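PDB 3F08: uncharacterized protein Q6HG14 from Bacillus thuringiensis serovar konkukian, which is of unknown function but, as a member of the SRPBCC (Bet v 1-like) family related to polyketide cyclases and lipid-transport proteins, probably binds a hydrophobic ligand. Local coordinates for residues Trp18-Phe24 with Asn64-Tyr70; Glu41-Arg46 with Ile57-Glu61; Val81-Thr87 with Trp103-Pro109. The protein carries 5 engineered substitutions. One frame throughout, in Å; residues are numbered along the deposited sequence.

Contact 1. Residues Trp18-Phe24 with Asn64-Tyr70. Engineered in segment 64-70: Asp65 (natural residue Glu).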
loop_
_atom_site.group_PDB
_atom_site.type_symbol
_atom_site.label_atom_id
_atom_site.label_comp_id
_atom_site.label_asym_id
_atom_site.label_seq_id
_atom_site.Cartn_x
_atom_site.Cartn_y
_atom_site.Cartn_z
ATOM N N TRP B 18 13.354 6.229 3.712
ATOM C CA TRP B 18 12.121 5.693 3.147
ATOM C C TRP B 18 12.337 4.249 2.682
ATOM O O TRP B 18 11.427 3.427 2.751
ATOM C CB TRP B 18 11.622 6.563 1.990
ATOM C CG TRP B 18 10.348 6.037 1.381
ATOM C CD1 TRP B 18 10.194 5.493 0.136
ATOM C CD2 TRP B 18 9.055 5.968 2.013
ATOM N NE1 TRP B 18 8.885 5.086 -0.045
ATOM C CE2 TRP B 18 8.168 5.366 1.089
ATOM C CE3 TRP B 18 8.565 6.352 3.267
ATOM C CZ2 TRP B 18 6.812 5.142 1.382
ATOM C CZ3 TRP B 18 7.206 6.128 3.562
ATOM C CH2 TRP B 18 6.352 5.527 2.617
ATOM N N GLN B 19 13.544 3.935 2.222
ATOM C CA GLN B 19 13.841 2.572 1.786
ATOM C C GLN B 19 13.653 1.653 2.987
ATOM O O GLN B 19 13.064 0.581 2.885
ATOM C CB GLN B 19 15.290 2.447 1.306
ATOM C CG GLN B 19 15.460 1.889 -0.108
ATOM C CD GLN B 19 14.665 0.618 -0.370
ATOM O OE1 GLN B 19 14.938 -0.445 0.198
ATOM N NE2 GLN B 19 13.671 0.726 -1.239
ATOM N N LEU B 20 14.166 2.099 4.128
ATOM C CA LEU B 20 14.101 1.356 5.381
ATOM C C LEU B 20 12.690 1.255 5.968
ATOM O O LEU B 20 12.217 0.157 6.273
ATOM C CB LEU B 20 15.022 2.022 6.415
ATOM C CG LEU B 20 15.721 1.231 7.530
ATOM C CD1 LEU B 20 15.486 1.903 8.861
ATOM C CD2 LEU B 20 15.234 -0.195 7.566
ATOM N N ILE B 21 12.013 2.392 6.112
ATOM C CA ILE B 21 10.695 2.403 6.741
ATOM C C ILE B 21 9.449 2.438 5.852
ATOM O O ILE B 21 8.340 2.282 6.350
ATOM C CB ILE B 21 10.596 3.575 7.739
ATOM C CG1 ILE B 21 10.470 4.906 6.987
ATOM C CG2 ILE B 21 11.861 3.619 8.597
ATOM C CD1 ILE B 21 10.218 6.098 7.892
ATOM N N GLY B 22 9.623 2.641 4.552
ATOM C CA GLY B 22 8.480 2.699 3.647
ATOM C C GLY B 22 7.635 1.434 3.551
ATOM O O GLY B 22 6.450 1.501 3.218
ATOM N N GLY B 23 8.245 0.285 3.829
ATOM C CA GLY B 23 7.525 -0.975 3.760
ATOM C C GLY B 23 6.552 -1.121 4.908
ATOM O O GLY B 23 6.926 -0.978 6.074
ATOM N N PHE B 24 5.299 -1.413 4.585
ATOM C CA PHE B 24 4.288 -1.571 5.612
ATOM C C PHE B 24 4.613 -2.760 6.517
ATOM O O PHE B 24 4.309 -2.741 7.710
ATOM C CB PHE B 24 2.915 -1.737 4.962
ATOM C CG PHE B 24 1.768 -1.570 5.917
ATOM C CD1 PHE B 24 1.659 -0.422 6.701
ATOM C CD2 PHE B 24 0.789 -2.551 6.023
ATOM C CE1 PHE B 24 0.583 -0.251 7.583
ATOM C CE2 PHE B 24 -0.294 -2.398 6.895
ATOM C CZ PHE B 24 -0.393 -1.245 7.677
ATOM N N ASN B 64 1.839 6.392 -0.425
ATOM C CA ASN B 64 2.304 7.212 -1.533
ATOM C C ASN B 64 3.817 7.119 -1.530
ATOM O O ASN B 64 4.478 7.699 -0.666
ATOM C CB ASN B 64 1.851 8.665 -1.369
ATOM C CG ASN B 64 1.990 9.461 -2.653
ATOM O OD1 ASN B 64 1.073 10.179 -3.055
ATOM N ND2 ASN B 64 3.136 9.337 -3.306
ATOM N N ASP B 65 4.358 6.373 -2.491
ATOM C CA ASP B 65 5.802 6.162 -2.576
ATOM C C ASP B 65 6.624 7.428 -2.797
ATOM O O ASP B 65 7.605 7.668 -2.096
ATOM C CB ASP B 65 6.133 5.144 -3.677
ATOM C CG ASP B 65 7.571 4.644 -3.602
ATOM O OD1 ASP B 65 7.941 4.031 -2.574
ATOM O OD2 ASP B 65 8.332 4.859 -4.569
ATOM N N LYS B 66 6.229 8.243 -3.767
ATOM C CA LYS B 66 6.984 9.452 -4.058
ATOM C C LYS B 66 6.846 10.559 -3.013
ATOM O O LYS B 66 7.755 11.366 -2.858
ATOM C CB LYS B 66 6.622 9.969 -5.452
ATOM C CG LYS B 66 6.938 8.957 -6.554
ATOM C CD LYS B 66 8.413 8.555 -6.542
ATOM C CE LYS B 66 8.725 7.434 -7.544
ATOM N NZ LYS B 66 8.226 6.082 -7.115
ATOM N N GLU B 67 5.724 10.605 -2.299
ATOM C CA GLU B 67 5.556 11.615 -1.262
ATOM C C GLU B 67 6.035 11.032 0.070
ATOM O O GLU B 67 5.946 11.659 1.120
ATOM C CB GLU B 67 4.097 12.068 -1.180
ATOM C CG GLU B 67 3.679 12.924 -2.375
ATOM C CD GLU B 67 2.205 13.297 -2.365
ATOM O OE1 GLU B 67 1.751 13.927 -1.385
ATOM O OE2 GLU B 67 1.499 12.963 -3.345
ATOM N N ARG B 68 6.550 9.811 -0.011
ATOM C CA ARG B 68 7.111 9.080 1.120
ATOM C C ARG B 68 6.324 9.054 2.432
ATOM O O ARG B 68 6.812 9.501 3.473
ATOM C CB ARG B 68 8.537 9.580 1.386
ATOM C CG ARG B 68 9.442 9.559 0.143
ATOM C CD ARG B 68 10.859 10.019 0.471
ATOM N NE ARG B 68 10.859 11.375 1.004
ATOM C CZ ARG B 68 11.021 12.474 0.274
ATOM N NH1 ARG B 68 11.213 12.392 -1.037
ATOM N NH2 ARG B 68 10.978 13.664 0.858
ATOM N N TYR B 69 5.112 8.523 2.392
ATOM C CA TYR B 69 4.335 8.407 3.613
ATOM C C TYR B 69 3.287 7.313 3.467
ATOM O O TYR B 69 2.946 6.913 2.351
ATOM C CB TYR B 69 3.652 9.743 3.948
ATOM C CG TYR B 69 2.413 10.055 3.132
ATOM C CD1 TYR B 69 1.165 9.576 3.518
ATOM C CD2 TYR B 69 2.487 10.851 1.992
ATOM C CE1 TYR B 69 0.014 9.886 2.792
ATOM C CE2 TYR B 69 1.345 11.172 1.256
ATOM C CZ TYR B 69 0.111 10.687 1.662
ATOM O OH TYR B 69 -1.023 11.015 0.954
ATOM N N TYR B 70 2.829 6.795 4.601
ATOM C CA TYR B 70 1.751 5.823 4.608
ATOM C C TYR B 70 0.930 6.113 5.846
ATOM O O TYR B 70 1.440 6.644 6.835
ATOM C CB TYR B 70 2.241 4.359 4.540
ATOM C CG TYR B 70 2.981 3.773 5.721
ATOM C CD1 TYR B 70 2.323 3.450 6.911
ATOM C CD2 TYR B 70 4.328 3.445 5.606
ATOM C CE1 TYR B 70 3.005 2.803 7.960
ATOM C CE2 TYR B 70 5.009 2.809 6.629
ATOM C CZ TYR B 70 4.350 2.487 7.801
ATOM O OH TYR B 70 5.050 1.842 8.793
HETATM O O HOH W 1 7.501 0.618 8.105
#
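The helix carrying Trp18 lies against the turn 65-68, the CA atoms of Trp18 and Arg68 6.4 Å apart, and this turn closes with a G1 beta bulge in which Arg68 and Tyr69 both face Asn64. The Trp18 indole is sandwiched between backbones: Arg68 CA sits over the centre of its six-membered ring, 3.6 Å from the centroid in a CH-pi contact, while Gly22 CA covers the opposite face nearer the rim. With CG anti to the backbone N (chi1 180°), the indole edge points into the turn, and Trp18 NE1 donates a nearly straight bond (2.9 Å, 172°) to OD1 of the engineered Asp65, which is met from above the carboxylate plane. Asp65 OD2 forms a salt bridge with Lys66 NZ. Farther along, the edge of Phe24 stands against the face of Tyr70 in an offset edge-to-face pair, planes at 89°. A water donates to Ile21 O and Gly23 O and accepts from Tyr70 OH, which Arg46 NH1 also hydrogen-bonds. Strand 81-92 runs beside strand 69-74, its Val90 touching Trp18 and Ile21; helix 114-137 meets Ile21 through Leu132, and Arg44 of the second subunit makes a cation-pi contact with Trp18.

Contact 2. Residues Glu41-Arg46 with Ile57-Glu61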
loop_
_atom_site.group_PDB
_atom_site.type_symbol
_atom_site.label_atom_id
_atom_site.label_comp_id
_atom_site.label_asym_id
_atom_site.label_seq_id
_atom_site.Cartn_x
_atom_site.Cartn_y
_atom_site.Cartn_z
ATOM N N GLU B 41 -4.529 -10.054 3.684
ATOM C CA GLU B 41 -5.357 -9.276 2.771
ATOM C C GLU B 41 -4.565 -8.678 1.597
ATOM O O GLU B 41 -4.716 -7.500 1.252
ATOM C CB GLU B 41 -6.091 -8.179 3.552
ATOM C CG GLU B 41 -7.210 -8.739 4.424
ATOM C CD GLU B 41 -8.172 -7.680 4.921
ATOM O OE1 GLU B 41 -8.539 -6.778 4.136
ATOM O OE2 GLU B 41 -8.579 -7.763 6.093
ATOM N N GLY B 42 -3.718 -9.507 0.992
ATOM C CA GLY B 42 -2.924 -9.073 -0.141
ATOM C C GLY B 42 -1.872 -8.019 0.168
ATOM O O GLY B 42 -1.271 -7.461 -0.753
ATOM N N GLY B 43 -1.644 -7.747 1.451
ATOM C CA GLY B 43 -0.655 -6.755 1.840
ATOM C C GLY B 43 -1.234 -5.505 2.482
ATOM O O GLY B 43 -0.494 -4.573 2.819
ATOM N N ARG B 44 -2.555 -5.485 2.663
ATOM C CA ARG B 44 -3.251 -4.342 3.260
ATOM C C ARG B 44 -3.322 -4.360 4.786
ATOM O O ARG B 44 -3.637 -3.348 5.409
ATOM C CB ARG B 44 -4.680 -4.260 2.713
ATOM C CG ARG B 44 -4.793 -3.779 1.282
ATOM C CD ARG B 44 -6.220 -3.946 0.769
ATOM N NE ARG B 44 -6.521 -5.348 0.489
ATOM C CZ ARG B 44 -7.677 -5.793 0.005
ATOM N NH1 ARG B 44 -8.667 -4.951 -0.249
ATOM N NH2 ARG B 44 -7.834 -7.082 -0.249
ATOM N N VAL B 45 -3.041 -5.507 5.388
ATOM C CA VAL B 45 -3.115 -5.621 6.834
ATOM C C VAL B 45 -1.828 -6.224 7.378
ATOM O O VAL B 45 -1.300 -7.190 6.817
ATOM C CB VAL B 45 -4.332 -6.505 7.236
ATOM C CG1 VAL B 45 -4.359 -6.730 8.739
ATOM C CG2 VAL B 45 -5.632 -5.830 6.789
ATOM N N ARG B 46 -1.303 -5.638 8.448
ATOM C CA ARG B 46 -0.085 -6.165 9.034
ATOM C C ARG B 46 -0.338 -6.665 10.445
ATOM O O ARG B 46 -1.049 -6.034 11.230
ATOM C CB ARG B 46 1.044 -5.113 9.026
ATOM C CG ARG B 46 0.822 -3.887 9.894
ATOM C CD ARG B 46 1.956 -2.887 9.689
ATOM N NE ARG B 46 1.776 -1.661 10.472
ATOM C CZ ARG B 46 2.523 -0.569 10.334
ATOM N NH1 ARG B 46 3.509 -0.542 9.440
ATOM N NH2 ARG B 46 2.286 0.502 11.084
ATOM N N ILE B 57 -2.928 -5.739 15.148
ATOM C CA ILE B 57 -3.330 -5.760 13.754
ATOM C C ILE B 57 -3.621 -4.340 13.281
ATOM O O ILE B 57 -4.434 -3.630 13.878
ATOM C CB ILE B 57 -4.576 -6.643 13.565
ATOM C CG1 ILE B 57 -4.277 -8.060 14.078
ATOM C CG2 ILE B 57 -4.966 -6.696 12.102
ATOM C CD1 ILE B 57 -5.442 -9.039 13.913
ATOM N N GLU B 58 -2.947 -3.924 12.216
ATOM C CA GLU B 58 -3.135 -2.581 11.691
ATOM C C GLU B 58 -3.489 -2.625 10.212
ATOM O O GLU B 58 -3.029 -3.493 9.472
ATOM C CB GLU B 58 -1.869 -1.756 11.922
ATOM C CG GLU B 58 -1.366 -1.855 13.355
ATOM C CD GLU B 58 -0.186 -0.953 13.646
ATOM O OE1 GLU B 58 0.629 -0.705 12.729
ATOM O OE2 GLU B 58 -0.058 -0.508 14.810
ATOM N N ARG B 59 -4.303 -1.668 9.790
ATOM C CA ARG B 59 -4.759 -1.610 8.416
ATOM C C ARG B 59 -4.141 -0.465 7.618
ATOM O O ARG B 59 -4.080 0.671 8.097
ATOM C CB ARG B 59 -6.286 -1.502 8.427
ATOM C CG ARG B 59 -6.899 -1.046 7.136
ATOM C CD ARG B 59 -8.300 -1.599 6.969
ATOM N NE ARG B 59 -8.323 -2.328 5.718
ATOM C CZ ARG B 59 -8.636 -3.609 5.590
ATOM N NH1 ARG B 59 -8.980 -4.333 6.646
ATOM N NH2 ARG B 59 -8.574 -4.166 4.394
ATOM N N LEU B 60 -3.658 -0.777 6.417
ATOM C CA LEU B 60 -3.075 0.236 5.540
ATOM C C LEU B 60 -4.215 1.086 4.973
ATOM O O LEU B 60 -5.141 0.545 4.358
ATOM C CB LEU B 60 -2.311 -0.421 4.382
ATOM C CG LEU B 60 -1.667 0.535 3.364
ATOM C CD1 LEU B 60 -0.522 1.299 4.038
ATOM C CD2 LEU B 60 -1.145 -0.244 2.160
ATOM N N GLU B 61 -4.155 2.403 5.172
ATOM C CA GLU B 61 -5.208 3.288 4.673
ATOM C C GLU B 61 -4.782 4.056 3.427
ATOM O O GLU B 61 -5.544 4.168 2.464
ATOM C CB GLU B 61 -5.625 4.291 5.750
ATOM C CG GLU B 61 -6.286 3.691 6.988
ATOM C CD GLU B 61 -7.652 3.087 6.702
ATOM O OE1 GLU B 61 -8.253 3.427 5.659
ATOM O OE2 GLU B 61 -8.130 2.281 7.531
HETATM O O HOH W 2 -9.330 -3.132 1.900
#
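Arg46 and Glu58 meet because their first torsions lean them together on one face of the sheet: Arg46 CG stands between its backbone N and carbonyl carbon (chi1 66°) with the chain extended to NE, and Glu58 CG lies anti to its carbonyl carbon (chi1 -49°). Both Arg46 NE and Arg46 NH2 converge on the single oxygen Glu58 OE1, at 2.7 and 2.6 Å, which lies at the guanidinium edge, near its plane. This buried salt bridge leaves Arg46 NH1 for Phe24 O and Tyr70 OH. On the other face Arg59, bent at its third torsion, crosses Glu41 at about a right angle and forms a salt bridge with it. Arg59 NH2 bonds Glu41 OE1 at 2.6 Å, reaching it from above the carboxylate plane, whereas the bond from Arg59 NH1 to Glu41 OE2 is weak. Val45 CG2 rests on one face of the Arg59 guanidinium, and Val45 CG1 presses tightly on Ile57 CG2 (3.4 Å). Between the two faces the backbones pair antiparallel: Arg46 and Glu58 exchange two hydrogen bonds, Val45 and Arg59 form a non-hydrogen-bonded pair, and Leu60 N donates to Arg44 O (2.8 Å). Arg44 NE and Arg44 N both reach Glu41 O, from opposite faces of its plane, closing the turn 41-44. Arg44 and Val45 form a classic beta bulge against Thr40 of strand 36-40. The hairpin of strands 45-49 and 55-64 thus continues the sheet from strand 69-74 to strand 36-40, and Arg44 reaches out to Trp18 O and Gln19 O of the second subunit.

Contact 3. Residues Val81-Thr87 with Trp103-Pro109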
loop_
_atom_site.group_PDB
_atom_site.type_symbol
_atom_site.label_atom_id
_atom_site.label_comp_id
_atom_site.label_asym_id
_atom_site.label_seq_id
_atom_site.Cartn_x
_atom_site.Cartn_y
_atom_site.Cartn_z
ATOM N N VAL B 81 -7.760 3.986 22.841
ATOM C CA VAL B 81 -8.170 4.964 21.849
ATOM C C VAL B 81 -8.992 4.292 20.774
ATOM O O VAL B 81 -8.868 3.092 20.545
ATOM C CB VAL B 81 -6.957 5.637 21.162
ATOM C CG1 VAL B 81 -6.158 6.448 22.179
ATOM C CG2 VAL B 81 -6.079 4.575 20.509
ATOM N N THR B 82 -9.833 5.080 20.119
ATOM C CA THR B 82 -10.670 4.589 19.040
ATOM C C THR B 82 -10.559 5.611 17.912
ATOM O O THR B 82 -9.997 6.686 18.109
ATOM C CB THR B 82 -12.139 4.439 19.489
ATOM O OG1 THR B 82 -12.896 3.840 18.435
ATOM C CG2 THR B 82 -12.743 5.790 19.824
ATOM N N ASN B 83 -11.076 5.285 16.734
ATOM C CA ASN B 83 -10.986 6.202 15.602
ATOM C C ASN B 83 -9.527 6.584 15.357
ATOM O O ASN B 83 -9.220 7.706 14.963
ATOM C CB ASN B 83 -11.799 7.472 15.870
ATOM C CG ASN B 83 -13.265 7.184 16.143
ATOM O OD1 ASN B 83 -13.940 6.530 15.350
ATOM N ND2 ASN B 83 -13.764 7.683 17.268
ATOM N N TYR B 84 -8.629 5.637 15.584
ATOM C CA TYR B 84 -7.202 5.878 15.419
ATOM C C TYR B 84 -6.697 5.875 13.975
ATOM O O TYR B 84 -6.929 4.927 13.227
ATOM C CB TYR B 84 -6.425 4.832 16.206
ATOM C CG TYR B 84 -4.942 5.095 16.252
ATOM C CD1 TYR B 84 -4.415 6.010 17.149
ATOM C CD2 TYR B 84 -4.063 4.420 15.402
ATOM C CE1 TYR B 84 -3.052 6.248 17.214
ATOM C CE2 TYR B 84 -2.693 4.649 15.452
ATOM C CZ TYR B 84 -2.192 5.567 16.368
ATOM O OH TYR B 84 -0.838 5.801 16.458
ATOM N N LEU B 85 -6.012 6.949 13.598
ATOM C CA LEU B 85 -5.407 7.077 12.277
ATOM C C LEU B 85 -4.014 7.616 12.526
ATOM O O LEU B 85 -3.848 8.536 13.320
ATOM C CB LEU B 85 -6.152 8.070 11.388
ATOM C CG LEU B 85 -7.253 7.561 10.464
ATOM C CD1 LEU B 85 -7.647 8.703 9.532
ATOM C CD2 LEU B 85 -6.777 6.361 9.649
ATOM N N SER B 86 -3.017 7.059 11.851
ATOM C CA SER B 86 -1.647 7.512 12.042
ATOM C C SER B 86 -0.907 7.598 10.717
ATOM O O SER B 86 -1.093 6.765 9.836
ATOM C CB SER B 86 -0.905 6.563 12.985
ATOM O OG SER B 86 0.397 7.041 13.277
ATOM N N THR B 87 -0.067 8.614 10.583
ATOM C CA THR B 87 0.700 8.792 9.367
ATOM C C THR B 87 2.168 9.018 9.700
ATOM O O THR B 87 2.500 9.795 10.591
ATOM C CB THR B 87 0.202 10.006 8.559
ATOM O OG1 THR B 87 -1.153 9.786 8.150
ATOM C CG2 THR B 87 1.078 10.221 7.316
ATOM N N TRP B 103 5.887 11.773 12.522
ATOM C CA TRP B 103 4.925 10.731 12.868
ATOM C C TRP B 103 3.775 11.438 13.573
ATOM O O TRP B 103 3.984 12.103 14.586
ATOM C CB TRP B 103 5.566 9.710 13.816
ATOM C CG TRP B 103 4.921 8.362 13.791
ATOM C CD1 TRP B 103 3.636 8.068 13.432
ATOM C CD2 TRP B 103 5.530 7.115 14.159
ATOM N NE1 TRP B 103 3.409 6.716 13.554
ATOM C CE2 TRP B 103 4.553 6.111 13.998
ATOM C CE3 TRP B 103 6.806 6.754 14.617
ATOM C CZ2 TRP B 103 4.813 4.764 14.271
ATOM C CZ3 TRP B 103 7.065 5.414 14.890
ATOM C CH2 TRP B 103 6.068 4.435 14.717
ATOM N N SER B 104 2.566 11.301 13.045
ATOM C CA SER B 104 1.426 11.969 13.655
ATOM C C SER B 104 0.187 11.082 13.729
ATOM O O SER B 104 0.059 10.105 12.986
ATOM C CB SER B 104 1.094 13.240 12.876
ATOM O OG SER B 104 0.646 12.910 11.576
ATOM N N GLY B 105 -0.728 11.436 14.624
ATOM C CA GLY B 105 -1.939 10.657 14.761
ATOM C C GLY B 105 -3.134 11.422 15.288
ATOM O O GLY B 105 -2.996 12.436 15.985
ATOM N N THR B 106 -4.316 10.933 14.925
ATOM C CA THR B 106 -5.583 11.505 15.360
ATOM C C THR B 106 -6.359 10.338 15.952
ATOM O O THR B 106 -6.323 9.221 15.426
ATOM C CB THR B 106 -6.357 12.121 14.186
ATOM O OG1 THR B 106 -6.587 11.125 13.187
ATOM C CG2 THR B 106 -5.557 13.255 13.566
ATOM N N PHE B 107 -7.059 10.589 17.050
ATOM C CA PHE B 107 -7.782 9.523 17.722
ATOM C C PHE B 107 -8.729 10.089 18.773
ATOM O O PHE B 107 -8.675 11.273 19.104
ATOM C CB PHE B 107 -6.772 8.612 18.411
ATOM C CG PHE B 107 -5.681 9.373 19.115
ATOM C CD1 PHE B 107 -4.527 9.759 18.429
ATOM C CD2 PHE B 107 -5.838 9.776 20.438
ATOM C CE1 PHE B 107 -3.550 10.547 19.046
ATOM C CE2 PHE B 107 -4.872 10.564 21.069
ATOM C CZ PHE B 107 -3.724 10.951 20.372
ATOM N N THR B 108 -9.589 9.225 19.301
ATOM C CA THR B 108 -10.529 9.621 20.336
ATOM C C THR B 108 -10.161 8.812 21.566
ATOM O O THR B 108 -10.078 7.586 21.508
ATOM C CB THR B 108 -11.991 9.295 19.961
ATOM O OG1 THR B 108 -12.303 9.842 18.674
ATOM C CG2 THR B 108 -12.941 9.899 20.988
ATOM N N PRO B 109 -9.900 9.489 22.692
ATOM C CA PRO B 109 -9.543 8.764 23.914
ATOM C C PRO B 109 -10.731 7.966 24.453
ATOM O O PRO B 109 -11.875 8.400 24.351
ATOM C CB PRO B 109 -9.129 9.881 24.870
ATOM C CG PRO B 109 -8.649 10.959 23.950
ATOM C CD PRO B 109 -9.684 10.933 22.861
HETATM O O HOH W 3 -9.161 9.835 13.654
HETATM O O HOH W 4 2.970 12.714 9.629
#
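Thr82 and Thr108 exchange two backbone hydrogen bonds, as do Leu85 with Thr106 and Thr87 with Ser104, and between the last two pairs Ser86 faces Gly105 as a non-hydrogen-bonded pair with CA atoms 4.2 Å apart. The register slips by one residue between Thr82 and Leu85, a beta bulge where the chain turns a corner. At this corner Asn83, with positive phi, swings its amide alongside Thr108, and Asn83 ND2 donates to Thr108 OG1 (3.0 Å, 157°), the acceptor lying near the amide plane; Thr82 CG2 packs beside Thr108 CB at 3.6 Å. A water sits at the bulge: it donates to Asn83 O and hydrogen-bonds Thr106 OG1, bridging the two strands. On the other face Phe107 CG stands between its backbone N and carbonyl carbon (chi1 43°), which lays the side chain alongside Tyr84; Tyr84 CD1 touches Phe107 CB at 3.7 Å, and Val81 CG1 approaches Phe107 CD2 at 3.8 Å. Farther along this face, Ser86 OG lies at the indole edge of Trp103 and takes a weak, bent bond from Trp103 NE1 (3.0 Å, 131°).

Around these groups lies a second shell. Tyr125 of helix 114-137 stacks on Trp103 and hydrogen-bonds through its OH to both Tyr84 OH and Ser86 OG, while Ala117 of the same helix packs on Val81 and Phe107. Thr87 OG1, on the reverse side, pairs with Thr71 OG1. Strands 69-74 and 3-10 flank the pair. An antiparallel sheet curved round a long C-terminal helix is the hallmark of the Bet v 1-like helix-grip fold, whose relatives commonly enclose a ligand cavity between the two.

In the fold
All three contacts reach one antiparallel sheet. Contact 1 joins helix 14-21 to the turn before strand 69-74, contact 2 pairs strand 45-49 with strand 55-64, and contact 3 pairs strands 81-92 and 99-109. Contacts 1 and 2, with centres about 15 Å apart, meet at Arg46, whose NH1 lies 2.9 Å from both Phe24 O and Tyr70 OH, probable hydrogen bonds. Contact 3, about 19 Å from contact 1 and 16 Å from contact 2 between centres, meets them more lightly: Thr87 CG2 packs on Tyr70 O, and Leu85 CD2 on Glu61 CG. Contacts 1 and 2 also touch the second subunit, whereas contact 3 does not.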